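Alpha/beta hydrolase (Pseudomonas aeruginosa PAO1, PDB 4R1D) probably acts as a calcium-binding lipase effector of the H2 type VI secretion system, kept in check in the producing cell by its immunity protein Tli4. Local coordinates at residues 252-255 and 261-264; 218-223 and 267-272. One frame throughout, in Å; residues are numbered along the deposited sequence. Where two conformers were deposited one is given.

In the fold
From the N terminus, the chain passes first through residues 218-223 on helix 215-238, then through strand 250-255 and helix 258-267, and reaches residues 267-272 in the loop before strand 274-280. Contact 1 closes the short connection from strand 250-255 into helix 258-267, with five residues between its segments, three of them already helical; it lies wholly within the longer loop, of 43 intervening residues, that contact 2 closes between 218-223 and 267-272. The first ties a central strand of the parallel sheet to the helix that follows it; the second joins the end of that crossover to a neighbouring helix. Their centres are about 10 Å apart, and they touch, among other places, where Ala264 CB packs on Ala219 CB at 3.7 Å.

Contact 1: residues 252-255 and 261-264; sequences LVTH and VARA
Thr254 and Ala262 mark the nearest approach of strand 252-255 to helical residues 261-264, with their CA atoms 7.3 Å apart. No hydrogen bond crosses; the strand's backbone is bonded instead to its neighbours, strands 48-54 and 274-280. Thr254 and Leu252 point toward the helix, while Val253, between them, points away and packs on Val51 and Phe53.

The methyl of Ala262 fits between two methyl groups of the strand. Thr254 CG2 meets Ala262 CB end-on at 3.6 Å, and Leu252 CD1 reaches the same Ala262 CB at 3.7 Å; CG2 of Thr254 and CD1 of Leu252 lie 5.2 Å apart, so the alanine methyl rests against both. In Thr254, OG1 lies between backbone N and carbonyl carbon (chi1 77°), which turns CG2 to the helix and lets OG1 hydrogen-bond to His279 ND1. The buried hydroxyl is thus satisfied at the side of a purely apolar contact.

Strand, tight turn and helix on one face of a parallel sheet form the first half of the beta-alpha-beta unit that ends in strand 274-280, consistent with the nucleophile elbow region of the alpha/beta-hydrolase fold.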
loop_
_atom_site.group_PDB
_atom_site.type_symbol
_atom_site.label_atom_id
_atom_site.label_comp_id
_atom_site.label_asym_id
_atom_site.label_seq_id
_atom_site.Cartn_x
_atom_site.Cartn_y
_atom_site.Cartn_z
ATOM N N LEU A 252 -5.086 -21.021 -2.450
ATOM C CA LEU A 252 -4.742 -19.701 -1.912
ATOM C C LEU A 252 -4.612 -19.771 -0.393
ATOM O O LEU A 252 -5.408 -20.438 0.269
ATOM C CB LEU A 252 -5.824 -18.663 -2.265
ATOM C CG LEU A 252 -6.166 -18.480 -3.743
ATOM C CD1 LEU A 252 -7.131 -17.316 -3.948
ATOM C CD2 LEU A 252 -4.890 -18.253 -4.558
ATOM N N VAL A 253 -3.605 -19.098 0.152
ATOM C CA VAL A 253 -3.472 -18.936 1.603
ATOM C C VAL A 253 -3.289 -17.444 1.817
ATOM O O VAL A 253 -2.338 -16.842 1.296
ATOM C CB VAL A 253 -2.274 -19.732 2.162
ATOM C CG1 VAL A 253 -2.094 -19.449 3.636
ATOM C CG2 VAL A 253 -2.466 -21.237 1.903
ATOM N N THR A 254 -4.227 -16.825 2.527
ATOM C CA THR A 254 -4.245 -15.373 2.614
ATOM C C THR A 254 -4.066 -14.868 4.032
ATOM O O THR A 254 -4.454 -15.523 5.000
ATOM C CB THR A 254 -5.564 -14.783 2.056
ATOM O OG1 THR A 254 -6.615 -14.955 3.011
ATOM C CG2 THR A 254 -5.952 -15.479 0.752
ATOM N N HIS A 255 -3.486 -13.680 4.140
ATOM C CA HIS A 255 -3.419 -12.972 5.420
ATOM C C HIS A 255 -4.205 -11.668 5.340
ATOM O O HIS A 255 -4.060 -10.896 4.388
ATOM C CB HIS A 255 -1.962 -12.674 5.763
ATOM C CG HIS A 255 -1.762 -11.982 7.075
ATOM N ND1 HIS A 255 -2.077 -12.561 8.289
ATOM C CD2 HIS A 255 -1.267 -10.759 7.361
ATOM C CE1 HIS A 255 -1.774 -11.721 9.265
ATOM N NE2 HIS A 255 -1.272 -10.626 8.729
ATOM N N VAL A 261 -8.731 -9.634 -1.490
ATOM C CA VAL A 261 -8.143 -9.821 -2.815
ATOM C C VAL A 261 -8.552 -11.190 -3.358
ATOM O O VAL A 261 -9.010 -11.309 -4.495
ATOM C CB VAL A 261 -6.605 -9.723 -2.768
ATOM C CG1 VAL A 261 -5.991 -10.081 -4.134
ATOM C CG2 VAL A 261 -6.158 -8.311 -2.283
ATOM N N ALA A 262 -8.403 -12.216 -2.525
ATOM C CA ALA A 262 -8.734 -13.579 -2.916
ATOM C C ALA A 262 -10.213 -13.716 -3.277
ATOM O O ALA A 262 -10.571 -14.339 -4.266
ATOM C CB ALA A 262 -8.375 -14.554 -1.806
ATOM N N ARG A 263 -11.082 -13.127 -2.472
ATOM C CA ARG A 263 -12.505 -13.226 -2.761
ATOM C C ARG A 263 -12.883 -12.494 -4.045
ATOM O O ARG A 263 -13.687 -12.986 -4.822
ATOM C CB ARG A 263 -13.333 -12.752 -1.569
ATOM C CG ARG A 263 -13.328 -13.754 -0.409
ATOM C CD ARG A 263 -13.904 -13.139 0.861
ATOM N NE ARG A 263 -15.289 -12.726 0.636
ATOM C CZ ARG A 263 -15.912 -11.758 1.302
ATOM N NH1 ARG A 263 -15.286 -11.071 2.257
ATOM N NH2 ARG A 263 -17.178 -11.471 1.005
ATOM N N ALA A 264 -12.301 -11.315 -4.264
ATOM C CA ALA A 264 -12.497 -10.617 -5.525
ATOM C C ALA A 264 -12.082 -11.516 -6.689
ATOM O O ALA A 264 -12.777 -11.605 -7.695
ATOM C CB ALA A 264 -11.715 -9.305 -5.541
#

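Contact 2: residues 218-223 and 267-272; sequences SALDVR and QLHGYE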
loop_
_atom_site.group_PDB
_atom_site.type_symbol
_atom_site.label_atom_id
_atom_site.label_comp_id
_atom_site.label_asym_id
_atom_site.label_seq_id
_atom_site.Cartn_x
_atom_site.Cartn_y
_atom_site.Cartn_z
ATOM N N SER A 218 -6.147 -5.580 -7.526
ATOM C CA SER A 218 -5.149 -6.525 -7.033
ATOM C C SER A 218 -5.514 -7.975 -7.350
ATOM O O SER A 218 -4.639 -8.833 -7.558
ATOM C CB SER A 218 -4.902 -6.326 -5.535
ATOM O OG SER A 218 -4.232 -5.096 -5.303
ATOM N N ALA A 219 -6.806 -8.269 -7.366
ATOM C CA ALA A 219 -7.260 -9.600 -7.765
ATOM C C ALA A 219 -6.793 -9.889 -9.190
ATOM O O ALA A 219 -6.305 -10.983 -9.482
ATOM C CB ALA A 219 -8.780 -9.706 -7.677
ATOM N N LEU A 220 -6.941 -8.899 -10.070
ATOM C CA LEU A 220 -6.490 -9.046 -11.453
ATOM C C LEU A 220 -4.990 -9.271 -11.504
ATOM O O LEU A 220 -4.506 -10.102 -12.278
ATOM C CB LEU A 220 -6.858 -7.825 -12.297
ATOM C CG LEU A 220 -8.293 -7.771 -12.839
ATOM C CD1 LEU A 220 -9.324 -7.968 -11.742
ATOM C CD2 LEU A 220 -8.542 -6.464 -13.588
ATOM N N ASP A 221 -4.250 -8.536 -10.682
ATOM C CA ASP A 221 -2.795 -8.683 -10.671
ATOM C C ASP A 221 -2.370 -10.066 -10.176
ATOM O O ASP A 221 -1.377 -10.626 -10.649
ATOM C CB ASP A 221 -2.147 -7.593 -9.818
ATOM C CG ASP A 221 -2.339 -6.215 -10.409
ATOM O OD1 ASP A 221 -2.861 -6.125 -11.548
ATOM O OD2 ASP A 221 -1.955 -5.224 -9.753
ATOM N N VAL A 222 -3.123 -10.620 -9.228
ATOM C CA VAL A 222 -2.801 -11.952 -8.712
ATOM C C VAL A 222 -3.113 -13.027 -9.758
ATOM O O VAL A 222 -2.341 -13.976 -9.949
ATOM C CB VAL A 222 -3.517 -12.237 -7.363
ATOM C CG1 VAL A 222 -3.381 -13.691 -6.969
ATOM C CG2 VAL A 222 -2.941 -11.334 -6.281
ATOM N N ARG A 223 -4.238 -12.869 -10.449
ATOM C CA ARG A 223 -4.554 -13.739 -11.577
ATOM C C ARG A 223 -3.379 -13.740 -12.552
ATOM O O ARG A 223 -2.867 -14.800 -12.934
ATOM C CB ARG A 223 -5.832 -13.274 -12.287
ATOM C CG ARG A 223 -6.262 -14.188 -13.442
ATOM C CD ARG A 223 -6.465 -13.432 -14.748
ATOM N NE ARG A 223 -6.427 -14.342 -15.895
ATOM C CZ ARG A 223 -5.408 -14.429 -16.751
ATOM N NH1 ARG A 223 -4.345 -13.645 -16.613
ATOM N NH2 ARG A 223 -5.456 -15.290 -17.761
ATOM N N GLN A 267 -14.584 -14.895 -6.543
ATOM C CA GLN A 267 -16.024 -14.659 -6.432
ATOM C C GLN A 267 -16.614 -13.635 -7.412
ATOM O O GLN A 267 -17.813 -13.689 -7.711
ATOM C CB GLN A 267 -16.392 -14.277 -4.991
ATOM C CG GLN A 267 -15.947 -15.271 -3.942
ATOM C CD GLN A 267 -16.356 -16.688 -4.276
ATOM O OE1 GLN A 267 -15.520 -17.514 -4.664
ATOM N NE2 GLN A 267 -17.649 -16.985 -4.130
ATOM N N LEU A 268 -15.786 -12.716 -7.909
ATOM C CA LEU A 268 -16.247 -11.703 -8.855
ATOM C C LEU A 268 -15.833 -12.013 -10.287
ATOM O O LEU A 268 -16.149 -11.264 -11.201
ATOM C CB LEU A 268 -15.717 -10.326 -8.457
ATOM C CG LEU A 268 -16.109 -9.889 -7.047
ATOM C CD1 LEU A 268 -15.634 -8.458 -6.811
ATOM C CD2 LEU A 268 -17.608 -10.006 -6.853
ATOM N N HIS A 269 -15.099 -13.106 -10.467
ATOM C CA HIS A 269 -14.696 -13.552 -11.793
ATOM C C HIS A 269 -14.792 -15.064 -11.830
ATOM O O HIS A 269 -14.889 -15.700 -10.791
ATOM C CB HIS A 269 -13.258 -13.136 -12.101
ATOM C CG HIS A 269 -13.011 -11.668 -11.956
ATOM N ND1 HIS A 269 -12.500 -11.110 -10.802
ATOM C CD2 HIS A 269 -13.212 -10.642 -12.815
ATOM C CE1 HIS A 269 -12.390 -9.802 -10.962
ATOM N NE2 HIS A 269 -12.814 -9.492 -12.174
ATOM N N GLY A 270 -14.770 -15.635 -13.029
ATOM C CA GLY A 270 -14.714 -17.075 -13.163
ATOM C C GLY A 270 -13.266 -17.487 -13.035
ATOM O O GLY A 270 -12.471 -17.290 -13.955
ATOM N N TYR A 271 -12.896 -18.024 -11.882
ATOM C CA TYR A 271 -11.514 -18.441 -11.701
ATOM C C TYR A 271 -11.468 -19.771 -10.985
ATOM O O TYR A 271 -11.123 -19.857 -9.805
ATOM C CB TYR A 271 -10.704 -17.378 -10.960
ATOM C CG TYR A 271 -9.224 -17.517 -11.178
ATOM C CD1 TYR A 271 -8.682 -17.452 -12.461
ATOM C CD2 TYR A 271 -8.363 -17.728 -10.114
ATOM C CE1 TYR A 271 -7.329 -17.589 -12.667
ATOM C CE2 TYR A 271 -7.006 -17.859 -10.309
ATOM C CZ TYR A 271 -6.496 -17.789 -11.588
ATOM O OH TYR A 271 -5.148 -17.924 -11.787
ATOM N N GLU A 272 -11.824 -20.808 -11.734
ATOM C CA GLU A 272 -11.877 -22.175 -11.249
ATOM C C GLU A 272 -10.481 -22.731 -10.988
ATOM O O GLU A 272 -10.330 -23.809 -10.431
ATOM C CB GLU A 272 -12.601 -23.050 -12.281
ATOM C CG GLU A 272 -14.036 -22.612 -12.591
ATOM C CD GLU A 272 -14.133 -21.287 -13.345
ATOM O OE1 GLU A 272 -13.176 -20.909 -14.062
ATOM O OE2 GLU A 272 -15.188 -20.623 -13.223
#
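The imidazole of His269 meets Leu220 and the phenol of Tyr271 meets Arg223, both rings being approached obliquely by aliphatic carbon. Leu220 CD1 touches His269 at the outer end of the ring, 3.7 Å from CE1 and 3.8 Å from NE2, and the two side chains cross at about a right angle. The inner nitrogen, ND1, is engaged elsewhere: it makes a probable hydrogen bond to Ala264 O, the carbonyl of a residue in helix 258-267, which helps fix the rotation of the ring.

On Tyr271 the closest atom is Arg223 CG, 3.6 Å from CE1 and 4.1 Å from CZ. Arg223 places CG anti to its backbone N (chi1 -177°), directed at the phenol, and then bends at chi2 (-127°), well off a staggered value. It is therefore the methylene, not the charged end, that packs on the ring, and the guanidinium plane is turned 55° from it. The phenol oxygen hydrogen-bonds to Glu227 OE2, one turn farther along the arginine's own helix, so Tyr271 meets that helix both through its ring carbons and through its hydroxyl.

In the alpha/beta-hydrolase fold, helices 215-238 and 258-267 probably correspond to neighbouring helices B and C on one face of the sheet. The loop 267-272 leaves the second of them for strand 274-280, and its two rings reach back to the first. No hydrogen bond links the two segments directly.

Leu265 of helix 258-267 is touched by both Arg223 and Tyr271, while Leu268 turns to helix 400-421 and packs on Phe414. Arg223, His269 and Tyr271 also touch a crystal neighbour, in keeping with the surface position of the contact.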